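Local coordinates for protein nucleoporin NUP82 (Saccharomyces cerevisiae, PDB 3PBP) that serves as a structural component of the nuclear pore complex and, through its N-terminal beta-propeller domain, interacts with the nucleoporin NUP116, at residues 168-171 against 176-179; 143-148 against 180-185; 196-199 against 203-206; 246-251 against 340-345. The protein carries 1 engineered substitution. All blocks are in the same frame, centred on the assembly; numbering follows the deposited sequence.

Interaction 1. Residues 168-171 against 176-179; sequences KPNN and DARV
R178 reaches K168 and P169 because its CG sits between the backbone N and the carbonyl carbon (chi1 52°) and the chain then runs extended from CG to NE. N170 has its CG beside its own backbone N (chi1 -80°), which swings the amide back over the root of that arginine. The two side chains run alongside one another, head to tail, with amide and guanidinium planes 86° apart. ND2 of N170 lies 3.4 Å from CB of R178 and just as far from CG, alongside the aliphatic part. Nearer the backbone, CB of N170 meets CB of A177 at 3.9 Å. Farther out, CD of R178 passes 3.1 Å from the carbonyl O of K168. CA of P169 then covers one face of the guanidinium, 3.6 Å above its plane and toward the rim, and CG of P169 touches NH1 of R178 at 3.9 Å. With a leucine here, the carbonyls of N167 and D148 would probably lose their arginine donors and P169 the flat group it covers. The two loops flank strand 172-174, just before the propeller blade that starts at strand 182-187. Between them van der Waals packing does the joining, while NH1 of R178 donates to the carbonyl O of N167 and NH2 to that of D148, with a weak bond to OD1 of N180, linking the arginine's loop to those holding N167 and D148.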
loop_
_atom_site.group_PDB
_atom_site.type_symbol
_atom_site.label_atom_id
_atom_site.label_comp_id
_atom_site.label_asym_id
_atom_site.label_seq_id
_atom_site.Cartn_x
_atom_site.Cartn_y
_atom_site.Cartn_z
ATOM N N LYS A 168 -9.711 1.817 -7.660
ATOM C CA LYS A 168 -10.138 2.497 -8.877
ATOM C C LYS A 168 -10.645 3.894 -8.550
ATOM O O LYS A 168 -11.126 4.152 -7.437
ATOM C CB LYS A 168 -11.258 1.714 -9.558
ATOM C CG LYS A 168 -10.903 0.297 -9.950
ATOM C CD LYS A 168 -12.118 -0.402 -10.532
ATOM C CE LYS A 168 -11.923 -1.912 -10.604
ATOM N NZ LYS A 168 -13.196 -2.638 -10.911
ATOM N N PRO A 169 -10.542 4.824 -9.514
ATOM C CA PRO A 169 -11.018 6.184 -9.258
ATOM C C PRO A 169 -12.530 6.209 -9.009
ATOM O O PRO A 169 -13.268 5.347 -9.496
ATOM C CB PRO A 169 -10.615 6.932 -10.526
ATOM C CG PRO A 169 -9.392 6.193 -10.985
ATOM C CD PRO A 169 -9.802 4.756 -10.785
ATOM N N ASN A 170 -12.976 7.197 -8.238
ATOM C CA ASN A 170 -14.389 7.356 -7.915
ATOM C C ASN A 170 -14.997 8.600 -8.543
ATOM O O ASN A 170 -14.287 9.498 -9.014
ATOM C CB ASN A 170 -14.594 7.455 -6.403
ATOM C CG ASN A 170 -14.570 6.106 -5.724
ATOM O OD1 ASN A 170 -15.328 5.204 -6.087
ATOM N ND2 ASN A 170 -13.703 5.959 -4.722
ATOM N N ASN A 171 -16.327 8.628 -8.537
ATOM C CA ASN A 171 -17.100 9.748 -9.052
ATOM C C ASN A 171 -17.697 10.394 -7.829
ATOM O O ASN A 171 -18.899 10.645 -7.766
ATOM C CB ASN A 171 -18.219 9.270 -9.980
ATOM C CG ASN A 171 -17.718 8.956 -11.374
ATOM O OD1 ASN A 171 -17.233 9.845 -12.088
ATOM N ND2 ASN A 171 -17.818 7.687 -11.771
ATOM N N ASP A 176 -11.861 11.881 1.169
ATOM C CA ASP A 176 -11.639 10.437 1.256
ATOM C C ASP A 176 -12.575 9.462 0.535
ATOM O O ASP A 176 -13.101 8.536 1.157
ATOM C CB ASP A 176 -11.560 10.034 2.735
ATOM C CG ASP A 176 -10.925 11.112 3.604
ATOM O OD1 ASP A 176 -9.841 11.624 3.238
ATOM O OD2 ASP A 176 -11.516 11.440 4.661
ATOM N N ALA A 177 -12.774 9.643 -0.765
ATOM C CA ALA A 177 -13.617 8.709 -1.505
ATOM C C ALA A 177 -12.909 7.344 -1.459
ATOM O O ALA A 177 -13.508 6.317 -1.111
ATOM C CB ALA A 177 -13.781 9.176 -2.948
ATOM N N ARG A 178 -11.621 7.363 -1.804
ATOM C CA ARG A 178 -10.741 6.183 -1.809
ATOM C C ARG A 178 -9.341 6.711 -1.434
ATOM O O ARG A 178 -9.175 7.920 -1.199
ATOM C CB ARG A 178 -10.689 5.564 -3.205
ATOM C CG ARG A 178 -10.351 6.613 -4.258
ATOM C CD ARG A 178 -9.655 6.044 -5.466
ATOM N NE ARG A 178 -8.891 7.093 -6.132
ATOM C CZ ARG A 178 -7.988 6.876 -7.079
ATOM N NH1 ARG A 178 -7.733 5.641 -7.483
ATOM N NH2 ARG A 178 -7.328 7.893 -7.604
ATOM N N VAL A 179 -8.335 5.836 -1.395
ATOM C CA VAL A 179 -6.989 6.285 -1.039
ATOM C C VAL A 179 -6.299 7.041 -2.175
ATOM O O VAL A 179 -6.099 6.499 -3.261
ATOM C CB VAL A 179 -6.086 5.115 -0.633
ATOM C CG1 VAL A 179 -4.790 5.644 -0.049
ATOM C CG2 VAL A 179 -6.799 4.241 0.356
#

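Interaction 2. Residues 143-148 against 180-185; sequences VVLKED and NDITDL
L145 packs against I182 and L185 where two neighbouring blades of the beta-propeller come face to face. Strand 143-146 belongs to the sheet that ends at 164-166, and strand 182-185 opens the next sheet. Their axes run nearly antiparallel, at 165°, but 8.9 Å apart, so the strands are joined by side chains layered between two sheets rather than by backbone pairing.

The contact across that gap is apolar. L145 sends CG away from its backbone N (chi1 168°), spreading its two methyls over I182: CD1 of L145 touches CD1 of the isoleucine at 4.0 Å, while CD2 of L145 lies 4.0 Å from CG2 of I182. Closer to its backbone, CB of L145 receives the CD2 methyl of L185 at 3.9 Å. The same leucine methyl reaches back to V143, whose CG1 is 4.4 Å from CD2 of L185. I151 of the adjoining strand packs on V143, L145 and I182, and L131 on L185, so the apolar layer extends onto strands 151-155 and 127-132.

Polar groups work around this layer. D149 takes the backbone N-H groups of D181 and I182 with its two carboxylate oxygens, holding the start of the second strand. T183 and D184 together face L197, a classic beta bulge. D184 forms a salt bridge with K129, and its OD1 also accepts the backbone N of L185 at 2.7 Å, the donor standing above the carboxylate plane and 46° out of it.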
loop_
_atom_site.group_PDB
_atom_site.type_symbol
_atom_site.label_atom_id
_atom_site.label_comp_id
_atom_site.label_asym_id
_atom_site.label_seq_id
_atom_site.Cartn_x
_atom_site.Cartn_y
_atom_site.Cartn_z
ATOM N N VAL A 143 2.865 -6.231 -8.928
ATOM C CA VAL A 143 1.951 -5.216 -8.444
ATOM C C VAL A 143 2.405 -3.877 -8.994
ATOM O O VAL A 143 3.562 -3.488 -8.820
ATOM C CB VAL A 143 1.958 -5.206 -6.911
ATOM C CG1 VAL A 143 0.921 -4.235 -6.370
ATOM C CG2 VAL A 143 1.705 -6.603 -6.413
ATOM N N VAL A 144 1.500 -3.172 -9.663
ATOM C CA VAL A 144 1.853 -1.895 -10.264
ATOM C C VAL A 144 1.058 -0.711 -9.726
ATOM O O VAL A 144 -0.173 -0.703 -9.784
ATOM C CB VAL A 144 1.685 -1.970 -11.818
ATOM C CG1 VAL A 144 2.077 -0.647 -12.458
ATOM C CG2 VAL A 144 2.539 -3.108 -12.378
ATOM N N LEU A 145 1.769 0.280 -9.198
ATOM C CA LEU A 145 1.142 1.497 -8.689
ATOM C C LEU A 145 1.342 2.607 -9.729
ATOM O O LEU A 145 2.475 2.862 -10.164
ATOM C CB LEU A 145 1.785 1.928 -7.366
ATOM C CG LEU A 145 1.386 3.329 -6.904
ATOM C CD1 LEU A 145 -0.041 3.283 -6.378
ATOM C CD2 LEU A 145 2.336 3.831 -5.833
ATOM N N LYS A 146 0.255 3.264 -10.131
ATOM C CA LYS A 146 0.351 4.352 -11.120
ATOM C C LYS A 146 0.112 5.739 -10.492
ATOM O O LYS A 146 -0.317 5.829 -9.340
ATOM C CB LYS A 146 -0.655 4.104 -12.256
ATOM C CG LYS A 146 -0.285 2.936 -13.161
ATOM C CD LYS A 146 -1.424 2.566 -14.103
ATOM C CE LYS A 146 -0.996 1.476 -15.075
ATOM N NZ LYS A 146 -2.163 0.852 -15.735
ATOM N N GLU A 147 0.404 6.812 -11.233
ATOM C CA GLU A 147 0.175 8.174 -10.735
ATOM C C GLU A 147 -1.283 8.259 -10.308
ATOM O O GLU A 147 -1.673 9.074 -9.473
ATOM C CB GLU A 147 0.440 9.194 -11.829
ATOM C CG GLU A 147 1.887 9.278 -12.228
ATOM C CD GLU A 147 2.792 9.470 -11.030
ATOM O OE1 GLU A 147 2.444 10.302 -10.157
ATOM O OE2 GLU A 147 3.850 8.798 -10.962
ATOM N N ASP A 148 -2.068 7.381 -10.924
ATOM C CA ASP A 148 -3.495 7.195 -10.696
ATOM C C ASP A 148 -3.852 7.006 -9.226
ATOM O O ASP A 148 -4.928 7.402 -8.783
ATOM C CB ASP A 148 -3.926 5.912 -11.389
ATOM C CG ASP A 148 -4.832 6.151 -12.522
ATOM O OD1 ASP A 148 -5.554 7.161 -12.468
ATOM O OD2 ASP A 148 -4.835 5.321 -13.458
ATOM N N ASN A 180 -5.925 8.288 -1.905
ATOM C CA ASN A 180 -5.257 9.135 -2.886
ATOM C C ASN A 180 -3.878 9.545 -2.414
ATOM O O ASN A 180 -3.571 9.470 -1.227
ATOM C CB ASN A 180 -6.085 10.395 -3.147
ATOM C CG ASN A 180 -7.372 10.100 -3.902
ATOM O OD1 ASN A 180 -7.348 9.866 -5.116
ATOM N ND2 ASN A 180 -8.503 10.090 -3.186
ATOM N N ASP A 181 -3.047 9.974 -3.357
ATOM C CA ASP A 181 -1.688 10.419 -3.062
ATOM C C ASP A 181 -0.790 9.370 -2.400
ATOM O O ASP A 181 -0.167 9.636 -1.373
ATOM C CB ASP A 181 -1.748 11.667 -2.181
ATOM C CG ASP A 181 -2.645 12.758 -2.769
ATOM O OD1 ASP A 181 -2.216 13.435 -3.737
ATOM O OD2 ASP A 181 -3.784 12.931 -2.268
ATOM N N ILE A 182 -0.711 8.184 -2.991
ATOM C CA ILE A 182 0.130 7.127 -2.449
ATOM C C ILE A 182 1.582 7.404 -2.839
ATOM O O ILE A 182 1.876 7.596 -4.012
ATOM C CB ILE A 182 -0.298 5.763 -3.010
ATOM C CG1 ILE A 182 -1.796 5.569 -2.773
ATOM C CG2 ILE A 182 0.495 4.660 -2.352
ATOM C CD1 ILE A 182 -2.350 4.250 -3.250
ATOM N N THR A 183 2.487 7.436 -1.865
ATOM C CA THR A 183 3.902 7.690 -2.146
ATOM C C THR A 183 4.688 6.403 -2.174
ATOM O O THR A 183 5.708 6.317 -2.864
ATOM C CB THR A 183 4.615 8.510 -1.055
ATOM O OG1 THR A 183 3.786 9.596 -0.656
ATOM C CG2 THR A 183 5.950 9.050 -1.580
ATOM N N ASP A 184 4.240 5.421 -1.394
ATOM C CA ASP A 184 4.959 4.161 -1.299
ATOM C C ASP A 184 4.046 2.986 -0.992
ATOM O O ASP A 184 2.921 3.136 -0.527
ATOM C CB ASP A 184 6.058 4.284 -0.236
ATOM C CG ASP A 184 7.198 3.296 -0.441
ATOM O OD1 ASP A 184 7.197 2.566 -1.450
ATOM O OD2 ASP A 184 8.107 3.252 0.416
ATOM N N LEU A 185 4.575 1.806 -1.266
ATOM C CA LEU A 185 3.885 0.539 -1.102
ATOM C C LEU A 185 4.858 -0.425 -0.460
ATOM O O LEU A 185 6.072 -0.354 -0.701
ATOM C CB LEU A 185 3.522 -0.001 -2.472
ATOM C CG LEU A 185 2.062 -0.184 -2.807
ATOM C CD1 LEU A 185 1.290 1.069 -2.430
ATOM C CD2 LEU A 185 1.952 -0.496 -4.285
#

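Interaction 3. Residues 196-199 against 203-206; sequences CLNT and GDIF
N198 and F206 cross on one face of the sheet, the amide plane turned 73° from the ring. OD1 of N198 comes up at the ring edge, near the ring plane, and lies 3.5 Å from CE1 of F206. F206 keeps its CG beside its own backbone N (chi1 -68°), which lays the ring back along the strand toward the asparagine. D204 stands on the same face, flanking N198, and its CB is 3.3 Å from OD1 of N198. The other end of the amide, ND2, donates to the carbonyl O of N180, so the group is fixed by a bond toward the loop that leads into strand 182-187. If an alanine stood here in place of N198, the carbonyl of N180 would probably be left without its amide donor and the edge of F206 without the amide oxygen beside it.

These side chains belong to the antiparallel beta-hairpin of strands 194-198 and 204-208, part of a propeller blade; beyond it, I205 makes backbone hydrogen bonds with F285. C196 with F206 and N198 with D204 are hydrogen-bonded pairs; F206 N to C196 O is 2.9 Å and nearly straight at 165°, the donor in the carbonyl plane. Between them L197 and I205 form a non-hydrogen-bonded pair facing the opposite way, with CD1 of L197 4.2 Å from CG1 of I205 and V317 packing on both. G203 leads into the second strand with backbone angles that call for glycine. Its carbonyl O, and OD2 of D204 through a salt bridge, are both held by K98 of the NUP116 chain.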
loop_
_atom_site.group_PDB
_atom_site.type_symbol
_atom_site.label_atom_id
_atom_site.label_comp_id
_atom_site.label_asym_id
_atom_site.label_seq_id
_atom_site.Cartn_x
_atom_site.Cartn_y
_atom_site.Cartn_z
ATOM N N CYS A 196 -0.076 0.742 2.371
ATOM C CA CYS A 196 0.078 1.894 1.485
ATOM C C CYS A 196 0.314 3.133 2.308
ATOM O O CYS A 196 -0.408 3.377 3.267
ATOM C CB CYS A 196 -1.187 2.120 0.661
ATOM S SG CYS A 196 -1.639 0.696 -0.342
ATOM N N LEU A 197 1.320 3.907 1.936
ATOM C CA LEU A 197 1.625 5.156 2.625
ATOM C C LEU A 197 1.152 6.302 1.724
ATOM O O LEU A 197 1.702 6.507 0.644
ATOM C CB LEU A 197 3.124 5.283 2.856
ATOM C CG LEU A 197 3.562 6.549 3.593
ATOM C CD1 LEU A 197 3.157 6.448 5.052
ATOM C CD2 LEU A 197 5.063 6.724 3.481
ATOM N N ASN A 198 0.131 7.040 2.154
ATOM C CA ASN A 198 -0.377 8.143 1.344
ATOM C C ASN A 198 -0.027 9.509 1.954
ATOM O O ASN A 198 0.391 9.599 3.115
ATOM C CB ASN A 198 -1.891 7.989 1.138
ATOM C CG ASN A 198 -2.695 8.745 2.153
ATOM O OD1 ASN A 198 -2.343 8.797 3.330
ATOM N ND2 ASN A 198 -3.795 9.329 1.711
ATOM N N THR A 199 -0.207 10.565 1.167
ATOM C CA THR A 199 0.143 11.909 1.598
ATOM C C THR A 199 -0.978 12.922 1.786
ATOM O O THR A 199 -0.763 13.977 2.395
ATOM C CB THR A 199 1.155 12.488 0.629
ATOM O OG1 THR A 199 2.350 11.707 0.698
ATOM C CG2 THR A 199 1.476 13.932 0.974
ATOM N N GLY A 203 0.463 12.266 5.713
ATOM C CA GLY A 203 0.959 10.908 5.817
ATOM C C GLY A 203 0.099 9.989 6.659
ATOM O O GLY A 203 -0.140 10.231 7.841
ATOM N N ASP A 204 -0.372 8.921 6.034
ATOM C CA ASP A 204 -1.197 7.939 6.712
ATOM C C ASP A 204 -0.944 6.548 6.143
ATOM O O ASP A 204 -0.316 6.404 5.099
ATOM C CB ASP A 204 -2.671 8.313 6.578
ATOM C CG ASP A 204 -3.106 9.332 7.622
ATOM O OD1 ASP A 204 -3.098 8.985 8.835
ATOM O OD2 ASP A 204 -3.447 10.478 7.226
ATOM N N ILE A 205 -1.421 5.526 6.840
ATOM C CA ILE A 205 -1.233 4.166 6.382
ATOM C C ILE A 205 -2.573 3.482 6.107
ATOM O O ILE A 205 -3.496 3.544 6.906
ATOM C CB ILE A 205 -0.429 3.344 7.420
ATOM C CG1 ILE A 205 0.962 3.954 7.574
ATOM C CG2 ILE A 205 -0.365 1.886 6.996
ATOM C CD1 ILE A 205 1.792 3.335 8.645
ATOM N N PHE A 206 -2.683 2.854 4.947
ATOM C CA PHE A 206 -3.891 2.131 4.609
ATOM C C PHE A 206 -3.428 0.719 4.324
ATOM O O PHE A 206 -2.216 0.450 4.282
ATOM C CB PHE A 206 -4.577 2.740 3.381
ATOM C CG PHE A 206 -5.161 4.107 3.631
ATOM C CD1 PHE A 206 -4.334 5.227 3.764
ATOM C CD2 PHE A 206 -6.526 4.267 3.795
ATOM C CE1 PHE A 206 -4.866 6.485 4.062
ATOM C CE2 PHE A 206 -7.066 5.522 4.094
ATOM C CZ PHE A 206 -6.232 6.630 4.229
#

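Interaction 4. Residues 246-251 against 340-345; sequences KRNVIK and DNYVYN
Helix 246-251 meets loop 340-345 through N248, whose amide sits over the ring of Y342. Walking along the helix, K246 turns outward and gives its NZ to the carbonyl O of D238. R247 forms a salt bridge with D338, in the same long connection as the tyrosine. N248 is next and carries the contact. With CG beside its backbone N (chi1 -79°), its ND2 is brought to 3.0 Å above one face of the Y342 ring, offset toward the rim, where it lies 3.0 Å from CZ of Y342. The amide plane stands almost upright on the ring, 88° from it, and it is the nitrogen that meets the ring. ND2 of N248 is also 3.2 Å from OH of Y342, but the angle is too poor for a hydrogen bond; that hydroxyl is bonded to OG of S334. V249 and I250 turn to the neighbouring helix 220-235, packing on M233 and Y234. From the loop, Y342 also rests on I244 and V245, one turn earlier. This is helix-on-loop packing at the edge of a beta-propeller: helix 243-262, which looks like part of a helical insertion between strands 215-217 and 269-271, docks on the connection from strand 323-329 to strand 347-355.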
loop_
_atom_site.group_PDB
_atom_site.type_symbol
_atom_site.label_atom_id
_atom_site.label_comp_id
_atom_site.label_asym_id
_atom_site.label_seq_id
_atom_site.Cartn_x
_atom_site.Cartn_y
_atom_site.Cartn_z
ATOM N N LYS A 246 -18.640 -8.626 12.081
ATOM C CA LYS A 246 -19.070 -10.010 12.220
ATOM C C LYS A 246 -19.136 -10.684 10.850
ATOM O O LYS A 246 -18.743 -11.849 10.681
ATOM C CB LYS A 246 -20.446 -10.045 12.880
ATOM C CG LYS A 246 -20.630 -11.147 13.916
ATOM C CD LYS A 246 -21.941 -10.956 14.659
ATOM C CE LYS A 246 -21.798 -11.296 16.124
ATOM N NZ LYS A 246 -22.764 -10.484 16.922
ATOM N N ARG A 247 -19.635 -9.943 9.869
ATOM C CA ARG A 247 -19.744 -10.471 8.523
ATOM C C ARG A 247 -18.359 -10.812 7.951
ATOM O O ARG A 247 -18.134 -11.921 7.435
ATOM C CB ARG A 247 -20.447 -9.455 7.628
ATOM C CG ARG A 247 -20.694 -9.977 6.245
ATOM C CD ARG A 247 -21.325 -8.943 5.366
ATOM N NE ARG A 247 -21.274 -9.390 3.983
ATOM C CZ ARG A 247 -20.695 -8.708 3.006
ATOM N NH1 ARG A 247 -20.120 -7.539 3.272
ATOM N NH2 ARG A 247 -20.678 -9.206 1.773
ATOM N N ASN A 248 -17.436 -9.855 8.055
ATOM C CA ASN A 248 -16.070 -10.042 7.564
ATOM C C ASN A 248 -15.365 -11.227 8.228
ATOM O O ASN A 248 -14.760 -12.048 7.543
ATOM C CB ASN A 248 -15.221 -8.778 7.789
ATOM C CG ASN A 248 -15.477 -7.689 6.756
ATOM O OD1 ASN A 248 -15.951 -7.948 5.651
ATOM N ND2 ASN A 248 -15.133 -6.462 7.111
ATOM N N VAL A 249 -15.428 -11.293 9.559
ATOM C CA VAL A 249 -14.795 -12.367 10.310
ATOM C C VAL A 249 -15.319 -13.716 9.845
ATOM O O VAL A 249 -14.550 -14.669 9.689
ATOM C CB VAL A 249 -15.049 -12.209 11.824
ATOM C CG1 VAL A 249 -14.492 -13.391 12.577
ATOM C CG2 VAL A 249 -14.419 -10.935 12.309
ATOM N N ILE A 250 -16.629 -13.802 9.622
ATOM C CA ILE A 250 -17.212 -15.054 9.163
ATOM C C ILE A 250 -16.759 -15.326 7.740
ATOM O O ILE A 250 -16.479 -16.467 7.378
ATOM C CB ILE A 250 -18.744 -15.019 9.234
ATOM C CG1 ILE A 250 -19.172 -15.118 10.704
ATOM C CG2 ILE A 250 -19.338 -16.157 8.401
ATOM C CD1 ILE A 250 -20.645 -14.911 10.921
ATOM N N LYS A 251 -16.675 -14.273 6.936
ATOM C CA LYS A 251 -16.216 -14.429 5.567
ATOM C C LYS A 251 -14.773 -14.897 5.560
ATOM O O LYS A 251 -14.387 -15.758 4.768
ATOM C CB LYS A 251 -16.295 -13.112 4.819
ATOM C CG LYS A 251 -17.626 -12.820 4.220
ATOM C CD LYS A 251 -17.484 -11.682 3.260
ATOM C CE LYS A 251 -18.342 -11.921 2.054
ATOM N NZ LYS A 251 -17.772 -11.244 0.860
ATOM N N ASP A 340 -16.602 -0.116 2.497
ATOM C CA ASP A 340 -15.872 1.109 2.188
ATOM C C ASP A 340 -15.426 1.716 3.500
ATOM O O ASP A 340 -16.120 1.615 4.507
ATOM C CB ASP A 340 -16.749 2.151 1.498
ATOM C CG ASP A 340 -17.280 1.687 0.172
ATOM O OD1 ASP A 340 -16.499 1.093 -0.599
ATOM O OD2 ASP A 340 -18.478 1.932 -0.098
ATOM N N ASN A 341 -14.275 2.367 3.487
ATOM C CA ASN A 341 -13.759 2.990 4.694
ATOM C C ASN A 341 -13.797 2.066 5.900
ATOM O O ASN A 341 -14.055 2.495 7.027
ATOM C CB ASN A 341 -14.547 4.255 4.975
ATOM C CG ASN A 341 -14.518 5.194 3.805
ATOM O OD1 ASN A 341 -13.460 5.729 3.456
ATOM N ND2 ASN A 341 -15.674 5.387 3.163
ATOM N N TYR A 342 -13.543 0.788 5.657
ATOM C CA TYR A 342 -13.518 -0.164 6.739
ATOM C C TYR A 342 -12.289 0.121 7.578
ATOM O O TYR A 342 -11.177 0.275 7.072
ATOM C CB TYR A 342 -13.433 -1.586 6.211
ATOM C CG TYR A 342 -13.536 -2.647 7.277
ATOM C CD1 TYR A 342 -14.681 -2.776 8.058
ATOM C CD2 TYR A 342 -12.517 -3.570 7.460
ATOM C CE1 TYR A 342 -14.812 -3.804 8.985
ATOM C CE2 TYR A 342 -12.633 -4.607 8.385
ATOM C CZ TYR A 342 -13.783 -4.717 9.137
ATOM O OH TYR A 342 -13.912 -5.766 10.012
ATOM N N VAL A 343 -12.516 0.233 8.866
ATOM C CA VAL A 343 -11.455 0.443 9.816
ATOM C C VAL A 343 -11.866 -0.624 10.806
ATOM O O VAL A 343 -13.037 -1.010 10.829
ATOM C CB VAL A 343 -11.547 1.819 10.484
ATOM C CG1 VAL A 343 -10.689 1.818 11.732
ATOM C CG2 VAL A 343 -11.080 2.898 9.536
ATOM N N TYR A 344 -10.934 -1.119 11.597
ATOM C CA TYR A 344 -11.257 -2.140 12.581
ATOM C C TYR A 344 -9.968 -2.833 12.886
ATOM O O TYR A 344 -9.411 -3.552 12.070
ATOM C CB TYR A 344 -12.283 -3.168 12.086
ATOM C CG TYR A 344 -12.513 -4.244 13.125
ATOM C CD1 TYR A 344 -13.092 -3.938 14.366
ATOM C CD2 TYR A 344 -12.025 -5.538 12.933
ATOM C CE1 TYR A 344 -13.163 -4.892 15.398
ATOM C CE2 TYR A 344 -12.089 -6.498 13.955
ATOM C CZ TYR A 344 -12.655 -6.166 15.187
ATOM O OH TYR A 344 -12.659 -7.100 16.205
ATOM N N ASN A 345 -9.489 -2.594 14.083
ATOM C CA ASN A 345 -8.236 -3.154 14.491
ATOM C C ASN A 345 -7.131 -2.689 13.554
ATOM O O ASN A 345 -6.064 -3.308 13.473
ATOM C CB ASN A 345 -8.354 -4.672 14.567
ATOM C CG ASN A 345 -9.223 -5.110 15.729
ATOM O OD1 ASN A 345 -9.799 -4.276 16.431
ATOM N ND2 ASN A 345 -9.322 -6.417 15.937
#

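Overall arrangement
Interactions 1, 2 and 3 form a connected cluster along consecutive propeller blades, and interaction 4 lies farther out. R178 bridges interactions 1 and 2, whose centres are about 13 Å apart. V179 CG2 of interaction 1 packs at 3.5 Å on F206 CD2 of interaction 3. Strands 182-187 and 194-198 are sheet neighbours, so T183 N meets L197 O at 2.8 Å and interactions 2 and 3 share one blade. Interaction 4 is centred about 20 Å from interaction 3, with nearest atoms about 6 Å apart, but N341 touches D176 of interaction 1. The NUP116 chain contacts segments of interactions 1, 3 and 4, whereas interaction 2 is internal to the propeller.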